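Local coordinates for protein tryptophan halogenase superfamily (Brevundimonas sp. BAL3, PDB 6FRL) that probably halogenates its substrate with the help of a reduced flavin cofactor, favouring bromination over chlorination, at residues R12-V17 against G217-D222; Q81-L86 against A164-A169; A190-V195 against R205-D210; S256-G261 against H285-G290; G345-L350 against D395-H400. All blocks are in the same frame, centred on the assembly; numbering follows the deposited sequence.

Contact 1 closes a long loop inside which contacts 2 and 3 are nested one after the other; contacts 4 and 5 follow it in the sequence. Contacts 1 and 3 lie at one end of the molecule, their centres about 13 Å apart, where the hairpin of 192-197 and 204-209 packs on the Rossmann-type parallel sheet. Contacts 2 and 4 form a second pair, about 13 Å between centres, joined by the salt bridge Asp168-Arg286 between two different sheets. Contact 5 sits nearer the middle, about 21 Å from contact 2 and about 30 Å from contact 1 between centres. Contacts 1 and 4, on the probable nucleotide-binding and large mixed sheets, have centres about 39 Å apart.

Contact 1: R12-V17 against G217-D222; sequences RSVVIV and GDLFVD
Asp218 meets Arg12 at the N-terminal end of a parallel strand pair, 13-17 beside 219-222, which belongs to the Rossmann-type sheet of the halogenase. Arg12 grips the carboxylate side-on: NE reaches the syn lone pair of OD2 at 2.9 Å, and NH2 reaches OD1 at 2.9 Å. The guanidinium and carboxylate planes lie only 17° apart, so the salt bridge is nearly flat. OD2 also accepts the backbone N of Arg12 from its anti side at 3.0 Å, which ties the carboxylate to both ends of one residue. Next to this, Ser13 OG accepts the backbone N of Asp218 at 3.1 Å. Arg372 touches Asp218 too, adding a second arginine beside the acid.

Further along, the interface turns apolar. Val15 and the ring of Phe220 lie side by side on one face of the sheet, pointing the same way, with Val15 CB 3.7 Å from Phe220 CE2; Leu207 of the strand 204-209 covers this pair. The opposite face carries Val221. With its CG1 anti to the backbone N (chi1 -167°), Val221 directs CG2 back across the strands, to 4.1 Å from Val14 CG1 and close to Ile16 CG1.

Strand 13-17 runs into helix 20-33 through a glycine-rich turn, consistent with the dinucleotide-binding GxGxxG motif of flavoproteins. Just before that turn the two strands are held by a nearly straight bond, Val17 N to Val221 O at 2.8 Å with 177° at the hydrogen.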
# COMPACT_ATOMS: atom_id res chain seq x y z
N ARG B 12 27.90 6.69 16.74
CA ARG B 12 28.18 7.55 17.90
C ARG B 12 27.94 9.04 17.65
O ARG B 12 27.87 9.82 18.59
CB ARG B 12 29.64 7.35 18.36
CG ARG B 12 30.00 5.89 18.69
CD ARG B 12 31.48 5.65 18.60
NE ARG B 12 32.01 5.84 17.25
CZ ARG B 12 33.30 5.72 16.91
NH1 ARG B 12 34.22 5.38 17.81
NH2 ARG B 12 33.67 5.94 15.65
N SER B 13 27.87 9.44 16.39
CA SER B 13 27.84 10.85 16.06
C SER B 13 27.23 11.07 14.67
O SER B 13 27.37 10.21 13.77
CB SER B 13 29.24 11.43 16.10
OG SER B 13 30.13 10.74 15.21
N VAL B 14 26.55 12.22 14.51
CA VAL B 14 25.89 12.58 13.27
C VAL B 14 26.23 14.03 12.96
O VAL B 14 26.06 14.92 13.82
CB VAL B 14 24.36 12.43 13.34
CG1 VAL B 14 23.71 12.87 12.01
CG2 VAL B 14 23.99 10.99 13.69
N VAL B 15 26.68 14.26 11.74
CA VAL B 15 27.06 15.60 11.32
C VAL B 15 26.19 16.01 10.15
O VAL B 15 26.20 15.37 9.11
CB VAL B 15 28.56 15.67 10.90
CG1 VAL B 15 28.94 17.10 10.46
CG2 VAL B 15 29.47 15.20 12.04
N ILE B 16 25.46 17.10 10.33
CA ILE B 16 24.51 17.55 9.34
C ILE B 16 25.17 18.73 8.68
O ILE B 16 25.45 19.74 9.34
CB ILE B 16 23.17 17.95 10.03
CG1 ILE B 16 22.52 16.74 10.69
CG2 ILE B 16 22.21 18.56 9.03
CD1 ILE B 16 21.40 17.08 11.61
N VAL B 17 25.37 18.63 7.36
CA VAL B 17 26.09 19.64 6.62
C VAL B 17 25.12 20.57 5.94
O VAL B 17 24.64 20.28 4.86
CB VAL B 17 27.01 18.98 5.59
CG1 VAL B 17 27.78 20.01 4.77
CG2 VAL B 17 27.91 17.95 6.27
N GLY B 217 32.72 12.64 12.12
CA GLY B 217 31.45 11.97 12.31
C GLY B 217 31.45 10.56 11.75
O GLY B 217 32.17 10.26 10.81
N ASP B 218 30.63 9.70 12.33
CA ASP B 218 30.36 8.38 11.77
C ASP B 218 29.35 8.40 10.61
O ASP B 218 29.47 7.58 9.68
CB ASP B 218 29.83 7.46 12.86
CG ASP B 218 30.85 7.20 13.95
OD1 ASP B 218 32.07 7.45 13.70
OD2 ASP B 218 30.40 6.73 15.04
N LEU B 219 28.34 9.29 10.70
CA LEU B 219 27.25 9.44 9.72
C LEU B 219 27.12 10.92 9.34
O LEU B 219 26.99 11.77 10.21
CB LEU B 219 25.91 8.91 10.27
CG LEU B 219 24.66 9.09 9.36
CD1 LEU B 219 24.77 8.17 8.16
CD2 LEU B 219 23.30 8.85 10.02
N PHE B 220 27.14 11.19 8.05
CA PHE B 220 26.97 12.52 7.51
C PHE B 220 25.65 12.65 6.74
O PHE B 220 25.32 11.77 5.93
CB PHE B 220 28.14 12.85 6.57
CG PHE B 220 29.42 13.12 7.30
CD1 PHE B 220 30.19 12.06 7.78
CD2 PHE B 220 29.80 14.42 7.59
CE1 PHE B 220 31.33 12.31 8.51
CE2 PHE B 220 30.96 14.67 8.30
CZ PHE B 220 31.71 13.62 8.77
N VAL B 221 24.91 13.75 7.00
CA VAL B 221 23.73 14.10 6.21
C VAL B 221 24.04 15.34 5.40
O VAL B 221 24.41 16.37 5.95
CB VAL B 221 22.47 14.38 7.07
CG1 VAL B 221 21.23 14.41 6.18
CG2 VAL B 221 22.28 13.33 8.16
N ASP B 222 23.90 15.25 4.09
CA ASP B 222 24.18 16.38 3.20
C ASP B 222 22.89 17.15 3.03
O ASP B 222 21.98 16.69 2.35
CB ASP B 222 24.71 15.89 1.85
CG ASP B 222 25.13 17.01 0.91
OD1 ASP B 222 24.73 18.16 1.10
OD2 ASP B 222 25.88 16.72 -0.04

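Contact 2: Q81-L86 against A164-A169; sequences QATCKL and ALHLDA
His166 and Lys85 make the dense part of an antiparallel pairing in which 83-85 is an edge strand of a small three-stranded sheet, beside 164-168. The imidazole lies on the side of the sheet that also carries Thr83 and Lys85. Its ND1 donates to Thr83 OG1 at 3.0 Å, close to the ring plane, while NE2 on the far side of the ring bonds to Thr268 OG1, so the ring cannot readily rotate. Thr83 OG1 is itself also hydrogen-bonded to Pro282 O. Over one face of the imidazole lies Lys85 CB, 3.7 Å from the ring centroid and 23° off its normal, a CH-pi contact. With CG anti to its backbone N (chi1 179°) and the rest of the chain extended, the lysine runs across the ring at about a right angle, CG passing 3.4 Å from NE2, and beyond the ring its NZ is bound by Ser352 OG and Thr58 O.

Backbone bonds grip both hydrogen-bonded pairs, Thr83 with His166 and Lys85 with Ala164. Between them Cys84 and Leu165 face each other across the strands, but their side chains diverge and add little. The other end is looser: partly exposed Gln81 turns its amide away from 164-169, toward Arg284 and His285. Beside it the side chains meet through a single methyl-methylene touch, Ala82 CB to Leu167 CB at 4.0 Å.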
# COMPACT_ATOMS: atom_id res chain seq x y z
N GLN B 81 4.43 33.11 11.00
CA GLN B 81 3.58 34.03 10.24
C GLN B 81 2.61 33.25 9.32
O GLN B 81 2.16 33.74 8.29
CB GLN B 81 4.42 35.04 9.41
CG GLN B 81 5.16 36.11 10.22
CD GLN B 81 4.23 37.03 11.02
OE1 GLN B 81 4.30 37.07 12.24
NE2 GLN B 81 3.33 37.75 10.33
N ALA B 82 2.24 32.06 9.76
CA ALA B 82 1.53 31.10 8.92
C ALA B 82 0.06 31.39 8.80
O ALA B 82 -0.53 32.05 9.67
CB ALA B 82 1.67 29.70 9.49
N THR B 83 -0.52 30.86 7.73
CA THR B 83 -1.98 30.79 7.55
C THR B 83 -2.38 29.36 7.15
O THR B 83 -1.52 28.53 6.81
CB THR B 83 -2.44 31.74 6.42
OG1 THR B 83 -1.93 31.27 5.17
CG2 THR B 83 -1.95 33.15 6.66
N CYS B 84 -3.67 29.10 7.17
CA CYS B 84 -4.22 27.80 6.79
C CYS B 84 -4.18 27.55 5.28
O CYS B 84 -4.35 28.49 4.49
CB CYS B 84 -5.67 27.68 7.26
SG CYS B 84 -5.89 28.00 9.02
N LYS B 85 -3.93 26.30 4.90
CA LYS B 85 -3.98 25.87 3.50
C LYS B 85 -4.92 24.68 3.34
O LYS B 85 -4.60 23.55 3.80
CB LYS B 85 -2.60 25.48 2.96
CG LYS B 85 -2.69 25.01 1.50
CD LYS B 85 -1.36 24.66 0.89
CE LYS B 85 -1.50 23.94 -0.44
NZ LYS B 85 -0.26 23.16 -0.80
N LEU B 86 -6.06 24.92 2.70
CA LEU B 86 -7.01 23.84 2.41
C LEU B 86 -6.80 23.06 1.09
O LEU B 86 -7.44 22.03 0.88
CB LEU B 86 -8.42 24.38 2.46
CG LEU B 86 -8.89 24.66 3.89
CD1 LEU B 86 -10.20 25.41 3.82
CD2 LEU B 86 -9.01 23.39 4.71
N ALA B 164 -3.16 22.15 5.85
CA ALA B 164 -1.72 22.34 6.01
C ALA B 164 -1.41 23.82 6.21
O ALA B 164 -2.33 24.59 6.50
CB ALA B 164 -0.96 21.76 4.79
N LEU B 165 -0.13 24.19 6.08
CA LEU B 165 0.30 25.57 6.29
C LEU B 165 0.89 26.26 5.06
O LEU B 165 1.55 25.62 4.19
CB LEU B 165 1.37 25.64 7.39
CG LEU B 165 1.13 24.88 8.68
CD1 LEU B 165 2.28 25.14 9.65
CD2 LEU B 165 -0.22 25.27 9.26
N HIS B 166 0.64 27.57 4.99
CA HIS B 166 1.49 28.49 4.26
C HIS B 166 2.36 29.09 5.35
O HIS B 166 1.83 29.60 6.33
CB HIS B 166 0.66 29.61 3.59
CG HIS B 166 -0.41 29.12 2.66
ND1 HIS B 166 -1.75 29.32 2.91
CD2 HIS B 166 -0.33 28.45 1.48
CE1 HIS B 166 -2.45 28.79 1.92
NE2 HIS B 166 -1.62 28.25 1.04
N LEU B 167 3.68 29.07 5.19
CA LEU B 167 4.54 29.59 6.25
C LEU B 167 5.87 30.18 5.78
O LEU B 167 6.33 29.94 4.65
CB LEU B 167 4.77 28.52 7.34
CG LEU B 167 5.22 27.10 6.96
CD1 LEU B 167 6.22 27.04 5.80
CD2 LEU B 167 5.81 26.38 8.16
N ASP B 168 6.49 30.94 6.68
CA ASP B 168 7.84 31.45 6.43
C ASP B 168 8.85 30.35 6.73
O ASP B 168 9.00 29.97 7.86
CB ASP B 168 8.16 32.72 7.25
CG ASP B 168 9.47 33.38 6.82
OD1 ASP B 168 10.50 32.69 6.68
OD2 ASP B 168 9.50 34.60 6.59
N ALA B 169 9.55 29.87 5.71
CA ALA B 169 10.46 28.73 5.86
C ALA B 169 11.65 29.07 6.76
O ALA B 169 12.08 28.23 7.55
CB ALA B 169 10.91 28.23 4.52

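Contact 3: A190-V195 against R205-D210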
# COMPACT_ATOMS: atom_id res chain seq x y z
N ALA B 190 30.55 28.30 10.53
CA ALA B 190 31.85 28.15 9.85
C ALA B 190 31.66 27.71 8.41
O ALA B 190 30.78 26.89 8.13
CB ALA B 190 32.70 27.13 10.57
N ARG B 191 32.47 28.27 7.50
CA ARG B 191 32.61 27.75 6.13
C ARG B 191 33.46 26.47 6.11
O ARG B 191 34.35 26.31 6.94
CB ARG B 191 33.26 28.79 5.21
CG ARG B 191 32.44 30.04 4.96
CD ARG B 191 33.11 30.92 3.91
NE ARG B 191 32.62 32.31 3.98
CZ ARG B 191 32.74 33.24 3.03
NH1 ARG B 191 33.32 32.97 1.85
NH2 ARG B 191 32.25 34.47 3.25
N ILE B 192 33.17 25.57 5.18
CA ILE B 192 33.88 24.30 5.07
C ILE B 192 34.88 24.47 3.95
O ILE B 192 34.49 24.88 2.84
CB ILE B 192 32.88 23.15 4.77
CG1 ILE B 192 31.88 22.99 5.94
CG2 ILE B 192 33.61 21.81 4.57
CD1 ILE B 192 30.56 22.36 5.55
N ARG B 193 36.16 24.19 4.23
CA ARG B 193 37.24 24.28 3.21
C ARG B 193 37.29 23.02 2.35
O ARG B 193 37.45 23.12 1.13
CB ARG B 193 38.61 24.48 3.88
CG ARG B 193 39.78 24.79 2.93
CD ARG B 193 41.13 24.56 3.63
NE ARG B 193 41.36 25.45 4.79
CZ ARG B 193 42.07 25.15 5.88
NH1 ARG B 193 42.67 23.96 6.04
NH2 ARG B 193 42.20 26.05 6.85
N SER B 194 37.17 21.87 3.00
CA SER B 194 37.31 20.57 2.36
C SER B 194 36.60 19.41 3.11
O SER B 194 36.37 19.47 4.32
CB SER B 194 38.80 20.21 2.22
OG SER B 194 39.42 20.02 3.48
N VAL B 195 36.33 18.35 2.35
CA VAL B 195 35.85 17.08 2.88
C VAL B 195 36.97 16.05 2.77
O VAL B 195 37.52 15.87 1.70
CB VAL B 195 34.63 16.59 2.07
CG1 VAL B 195 34.03 15.35 2.73
CG2 VAL B 195 33.58 17.69 1.99
N ARG B 205 35.48 10.87 6.48
CA ARG B 205 36.11 10.89 7.82
C ARG B 205 35.72 12.16 8.57
O ARG B 205 35.30 12.10 9.73
CB ARG B 205 37.66 10.78 7.72
CG ARG B 205 38.39 10.51 9.07
CD ARG B 205 39.93 10.49 8.96
NE ARG B 205 40.46 11.75 8.41
CZ ARG B 205 40.53 12.93 9.05
NH1 ARG B 205 40.98 14.00 8.41
NH2 ARG B 205 40.11 13.05 10.32
N ALA B 206 35.84 13.31 7.92
CA ALA B 206 35.66 14.59 8.63
C ALA B 206 35.54 15.76 7.70
O ALA B 206 35.96 15.66 6.54
CB ALA B 206 36.82 14.85 9.58
N LEU B 207 34.97 16.85 8.20
CA LEU B 207 35.01 18.14 7.50
C LEU B 207 36.18 18.97 8.02
O LEU B 207 36.44 18.97 9.22
CB LEU B 207 33.73 18.94 7.75
CG LEU B 207 32.38 18.31 7.54
CD1 LEU B 207 31.30 19.31 7.89
CD2 LEU B 207 32.22 17.86 6.11
N THR B 208 36.85 19.68 7.12
CA THR B 208 37.91 20.61 7.49
C THR B 208 37.37 22.02 7.31
O THR B 208 36.99 22.42 6.19
CB THR B 208 39.20 20.39 6.66
OG1 THR B 208 39.81 19.13 7.02
CG2 THR B 208 40.23 21.53 6.87
N LEU B 209 37.34 22.77 8.41
CA LEU B 209 36.80 24.14 8.38
C LEU B 209 37.83 25.14 7.84
O LEU B 209 39.00 24.80 7.72
CB LEU B 209 36.33 24.54 9.77
CG LEU B 209 35.41 23.56 10.50
CD1 LEU B 209 34.87 24.13 11.80
CD2 LEU B 209 34.24 23.15 9.60
N ASP B 210 37.38 26.36 7.51
CA ASP B 210 38.28 27.49 7.13
C ASP B 210 39.38 27.77 8.15
O ASP B 210 40.51 28.00 7.76
CB ASP B 210 37.49 28.80 6.91
CG ASP B 210 37.19 29.09 5.44
OD1 ASP B 210 37.84 28.53 4.53
OD2 ASP B 210 36.30 29.92 5.19
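Thr208 CB packs against Ser194 OG at 3.2 Å, and Thr208 CG2 juts toward Arg193 NH1, 3.5 Å away; the methyl touches that nitrogen and lies near the serine hydroxyl. Thr208 OG1 itself turns to Glu196. Arg193 arches over the strand edge: CG leaves anti to the backbone N (chi1 -172°) and the chain then bends at chi3, which lays one face of the guanidinium above Leu209 O and lets NH2 donate to Asp210 O at 2.7 Å, from above that carbonyl's plane. The arch thus fits over the turning backbone of Leu209 and Asp210.

The hairpin formed by strands 192-197 and 204-209 holds a classic beta bulge here. Arg193 and Ser194 both face Thr208, whose carbonyl O receives their two amides, at 2.8 Å from Arg193 N and 3.2 Å from Ser194 N. The extra residue shifts the register by one and leaves Arg193 directed toward 205-210.

Under the hairpin the knobs are hydrocarbon. Ile192 CD1 butts obliquely on Leu207 CD1 at 3.9 Å, and the two together press on Val44 of strand 40-45, so this face of the hairpin lies on the Rossmann-type sheet. Leu209 CD1 fits against Ala190 CB at the near end, and Val195 CG2 lies near Leu207 CD2 at the far one. At the exposed margin Asp210 OD2 rests on the aliphatic start of Arg191, 3.2 Å from CB, well outside the plane of that guanidinium.

Contact 4: S256-G261 against H285-G290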
# COMPACT_ATOMS: atom_id res chain seq x y z
N SER B 256 6.04 39.87 -1.26
CA SER B 256 5.18 41.03 -1.33
C SER B 256 4.61 41.35 0.05
O SER B 256 4.44 40.45 0.90
CB SER B 256 4.06 40.80 -2.35
OG SER B 256 3.14 39.81 -1.96
N GLU B 257 4.31 42.64 0.26
CA GLU B 257 3.71 43.16 1.50
C GLU B 257 2.23 43.32 1.23
O GLU B 257 1.87 43.90 0.22
CB GLU B 257 4.37 44.50 1.87
CG GLU B 257 3.93 45.11 3.20
CD GLU B 257 5.09 45.33 4.16
OE1 GLU B 257 4.95 44.92 5.34
OE2 GLU B 257 6.16 45.88 3.75
N ASN B 258 1.37 42.80 2.11
CA ASN B 258 -0.09 42.91 1.92
C ASN B 258 -0.53 44.38 1.94
O ASN B 258 0.01 45.17 2.70
CB ASN B 258 -0.86 42.15 3.02
CG ASN B 258 -0.80 40.64 2.88
OD1 ASN B 258 -1.27 39.94 3.74
ND2 ASN B 258 -0.23 40.14 1.79
N ARG B 259 -1.52 44.72 1.11
CA ARG B 259 -2.15 46.06 1.12
C ARG B 259 -3.23 46.06 2.22
O ARG B 259 -3.77 45.00 2.55
CB ARG B 259 -2.77 46.44 -0.25
CG ARG B 259 -1.85 46.16 -1.42
CD ARG B 259 -2.05 46.97 -2.68
NE ARG B 259 -1.04 46.49 -3.61
CZ ARG B 259 -0.92 46.85 -4.88
NH1 ARG B 259 0.05 46.32 -5.62
NH2 ARG B 259 -1.75 47.73 -5.44
N PRO B 260 -3.54 47.25 2.79
CA PRO B 260 -4.54 47.28 3.87
C PRO B 260 -5.92 46.78 3.41
O PRO B 260 -6.32 47.04 2.28
CB PRO B 260 -4.56 48.76 4.28
CG PRO B 260 -3.24 49.29 3.83
CD PRO B 260 -2.99 48.60 2.54
N GLY B 261 -6.62 46.05 4.30
CA GLY B 261 -7.86 45.33 3.97
C GLY B 261 -7.74 44.21 2.93
O GLY B 261 -8.63 44.08 2.07
N HIS B 285 0.67 38.69 6.96
CA HIS B 285 0.84 40.11 6.49
C HIS B 285 1.72 40.23 5.23
O HIS B 285 1.98 41.33 4.74
CB HIS B 285 1.43 41.01 7.61
CG HIS B 285 0.77 40.86 8.95
ND1 HIS B 285 -0.54 41.24 9.20
CD2 HIS B 285 1.24 40.39 10.13
CE1 HIS B 285 -0.84 40.99 10.46
NE2 HIS B 285 0.22 40.48 11.05
N ARG B 286 2.17 39.11 4.68
CA ARG B 286 3.09 39.08 3.55
C ARG B 286 2.72 37.91 2.65
O ARG B 286 1.89 37.07 3.01
CB ARG B 286 4.54 38.92 4.03
CG ARG B 286 5.14 40.15 4.72
CD ARG B 286 6.26 39.79 5.72
NE ARG B 286 7.10 38.64 5.29
CZ ARG B 286 7.39 37.53 6.00
NH1 ARG B 286 6.95 37.33 7.25
NH2 ARG B 286 8.14 36.60 5.42
N ALA B 287 3.30 37.87 1.45
CA ALA B 287 3.06 36.72 0.59
C ALA B 287 4.28 36.37 -0.24
O ALA B 287 5.07 37.25 -0.59
CB ALA B 287 1.85 36.96 -0.29
N GLY B 288 4.45 35.07 -0.50
CA GLY B 288 5.36 34.58 -1.50
C GLY B 288 4.73 34.68 -2.89
O GLY B 288 3.54 34.38 -3.06
N ASN B 289 5.52 35.17 -3.85
CA ASN B 289 5.10 35.23 -5.26
C ASN B 289 6.21 34.66 -6.12
O ASN B 289 7.37 34.75 -5.76
CB ASN B 289 4.86 36.66 -5.73
CG ASN B 289 3.96 37.45 -4.81
OD1 ASN B 289 2.80 37.72 -5.14
ND2 ASN B 289 4.51 37.86 -3.65
N GLY B 290 5.83 34.12 -7.28
CA GLY B 290 6.82 33.71 -8.28
C GLY B 290 6.25 33.30 -9.64
O GLY B 290 5.06 33.11 -9.79
O HOH W 1 -0.98 37.36 2.19
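Ser256 and Ala287 form a hydrogen-bonded antiparallel pair, each giving its backbone N to the other's O at 2.9 Å. A third main-chain bond, Asn258 N to His285 O at 3.1 Å, continues the pairing just beyond Glu257, which stands opposite Arg286 in the non-hydrogen-bonded position; there Arg286 CA leans on Ser256 O.

Side-chain polar contacts cluster on the face of Ser256 and Ala287. With OG set between the backbone N and the carbonyl carbon (chi1 67°), Ser256 offers it to Asn289 ND2, a bond of 2.9 Å that is 167° at the hydrogen and lies close to the amide plane. Both ends of that amide are bonded: ND2 also reaches Val254 O, and OD1 accepts Leu312 N, so the buried group is fixed from several directions and its flip state is defined. Asn258 points toward 285-290, its amide packing on the His285 carbonyl; a water accepts from Asn258 ND2 at 2.9 Å and probably donates to Arg286 O, 3.0 Å from it.

Beyond these bonds there is a van der Waals touch of the alanine methyl on the serine hydroxyl, Ala287 CB to Ser256 OG at 3.5 Å.

Strands 250-257 and 286-293 are neighbours in the seven-stranded mixed sheet, with 276-282 flanking 286-293 and 314-323 flanking 250-257. Arg286 reaches beyond this sheet, its NH2 in a salt bridge with Asp168, at the start of helix 169-182.

Contact 5: G345-L350 against D395-H400; sequences GFLEPL and DFIILH
Leu350 and His400 run antiparallel to one another as they pass, the leucine methyl CD2 coming down over one face of the imidazole, 4.1 Å from its centroid and 26° off the ring normal. This CH-pi contact is offset toward the CG side, and CD2 also touches His400 CB at 3.7 Å. The ring is held in place by bonds at both nitrogens: ND1 donates to Phe396 O, one turn back in the helix, at 2.8 Å and in the ring plane, and NE2 pairs with Glu351 OE2.

Ile397 points toward 345-350 and divides its two branches. CG2, anti to the backbone N, faces Leu350 CD2 at 4.0 Å and lies alongside the carboxyl end of Glu348, which runs past it the other way. CD1, on the longer branch, meets Leu347 CB at 3.9 Å and lies 3.8 Å from Glu348 O. Glu348 keeps its polar end elsewhere, OE1 bonding to Tyr401 OH and Trp277 NE1.

The contact sets the loop after edge strand 345-346 against the long helix 376-402. Around that helix, 447-456 covers Phe396, Leu399 and His400, while 422-434 packs on Ile398 and Leu399.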
# COMPACT_ATOMS: atom_id res chain seq x y z
N GLY B 345 17.80 16.07 -4.98
CA GLY B 345 17.06 16.30 -6.23
C GLY B 345 16.13 17.49 -6.18
O GLY B 345 16.07 18.20 -5.18
N PHE B 346 15.41 17.71 -7.26
CA PHE B 346 14.57 18.90 -7.37
C PHE B 346 13.37 18.72 -8.29
O PHE B 346 13.51 18.24 -9.42
CB PHE B 346 15.39 20.08 -7.87
CG PHE B 346 14.58 21.33 -8.04
CD1 PHE B 346 14.17 22.07 -6.93
CD2 PHE B 346 14.18 21.73 -9.28
CE1 PHE B 346 13.40 23.18 -7.06
CE2 PHE B 346 13.42 22.87 -9.44
CZ PHE B 346 13.03 23.60 -8.32
N LEU B 347 12.20 19.09 -7.78
CA LEU B 347 11.01 19.19 -8.60
C LEU B 347 10.40 20.54 -8.24
O LEU B 347 10.38 20.90 -7.06
CB LEU B 347 10.03 18.03 -8.33
CG LEU B 347 10.57 16.63 -8.66
CD1 LEU B 347 9.74 15.54 -8.02
CD2 LEU B 347 10.59 16.46 -10.17
N GLU B 348 9.92 21.25 -9.27
CA GLU B 348 9.27 22.54 -9.13
C GLU B 348 8.07 22.47 -8.16
O GLU B 348 7.43 21.43 -8.08
CB GLU B 348 8.81 22.99 -10.50
CG GLU B 348 7.71 22.09 -11.10
CD GLU B 348 7.50 22.27 -12.59
OE1 GLU B 348 6.57 23.03 -12.98
OE2 GLU B 348 8.24 21.63 -13.35
N PRO B 349 7.73 23.58 -7.46
CA PRO B 349 6.73 23.57 -6.36
C PRO B 349 5.27 23.66 -6.79
O PRO B 349 4.44 24.33 -6.12
CB PRO B 349 7.11 24.80 -5.52
CG PRO B 349 7.68 25.75 -6.53
CD PRO B 349 8.41 24.89 -7.54
N LEU B 350 4.93 22.96 -7.87
CA LEU B 350 3.60 23.04 -8.46
C LEU B 350 2.58 22.44 -7.52
O LEU B 350 1.43 22.90 -7.45
CB LEU B 350 3.57 22.33 -9.84
CG LEU B 350 2.23 22.34 -10.60
CD1 LEU B 350 1.80 23.75 -10.95
CD2 LEU B 350 2.33 21.52 -11.88
N ASP B 395 5.72 12.27 -12.16
CA ASP B 395 4.56 11.89 -12.97
C ASP B 395 3.30 12.67 -12.63
O ASP B 395 2.59 13.10 -13.53
CB ASP B 395 4.28 10.38 -12.85
CG ASP B 395 5.33 9.54 -13.53
OD1 ASP B 395 6.33 10.09 -14.06
OD2 ASP B 395 5.18 8.30 -13.52
N PHE B 396 3.01 12.87 -11.34
CA PHE B 396 1.88 13.73 -10.98
C PHE B 396 2.06 15.14 -11.52
O PHE B 396 1.10 15.71 -12.06
CB PHE B 396 1.67 13.73 -9.45
CG PHE B 396 0.39 14.39 -9.00
CD1 PHE B 396 -0.84 13.92 -9.44
CD2 PHE B 396 0.41 15.44 -8.08
CE1 PHE B 396 -2.03 14.52 -9.00
CE2 PHE B 396 -0.77 16.03 -7.64
CZ PHE B 396 -2.00 15.57 -8.12
N ILE B 397 3.28 15.70 -11.39
CA ILE B 397 3.56 17.06 -11.91
C ILE B 397 3.39 17.12 -13.45
O ILE B 397 2.71 17.99 -13.98
CB ILE B 397 4.95 17.58 -11.47
CG1 ILE B 397 4.92 17.85 -9.96
CG2 ILE B 397 5.33 18.85 -12.23
CD1 ILE B 397 6.26 17.98 -9.29
N ILE B 398 3.98 16.16 -14.15
CA ILE B 398 3.85 16.05 -15.60
C ILE B 398 2.38 16.11 -16.08
O ILE B 398 2.05 16.87 -17.02
CB ILE B 398 4.52 14.74 -16.10
CG1 ILE B 398 6.04 14.89 -16.02
CG2 ILE B 398 4.10 14.44 -17.55
CD1 ILE B 398 6.79 13.59 -16.19
N LEU B 399 1.51 15.32 -15.44
CA LEU B 399 0.09 15.25 -15.79
C LEU B 399 -0.56 16.61 -15.95
O LEU B 399 -1.39 16.78 -16.86
CB LEU B 399 -0.71 14.41 -14.77
CG LEU B 399 -2.17 14.12 -15.14
CD1 LEU B 399 -2.26 13.25 -16.38
CD2 LEU B 399 -2.92 13.47 -14.01
N HIS B 400 -0.21 17.56 -15.07
CA HIS B 400 -0.81 18.90 -15.07
C HIS B 400 -0.55 19.61 -16.44
O HIS B 400 -1.44 20.27 -17.03
CB HIS B 400 -0.25 19.76 -13.93
CG HIS B 400 -0.64 19.33 -12.54
ND1 HIS B 400 -0.17 18.18 -11.95
CD2 HIS B 400 -1.37 19.97 -11.58
CE1 HIS B 400 -0.62 18.11 -10.70
NE2 HIS B 400 -1.35 19.18 -10.45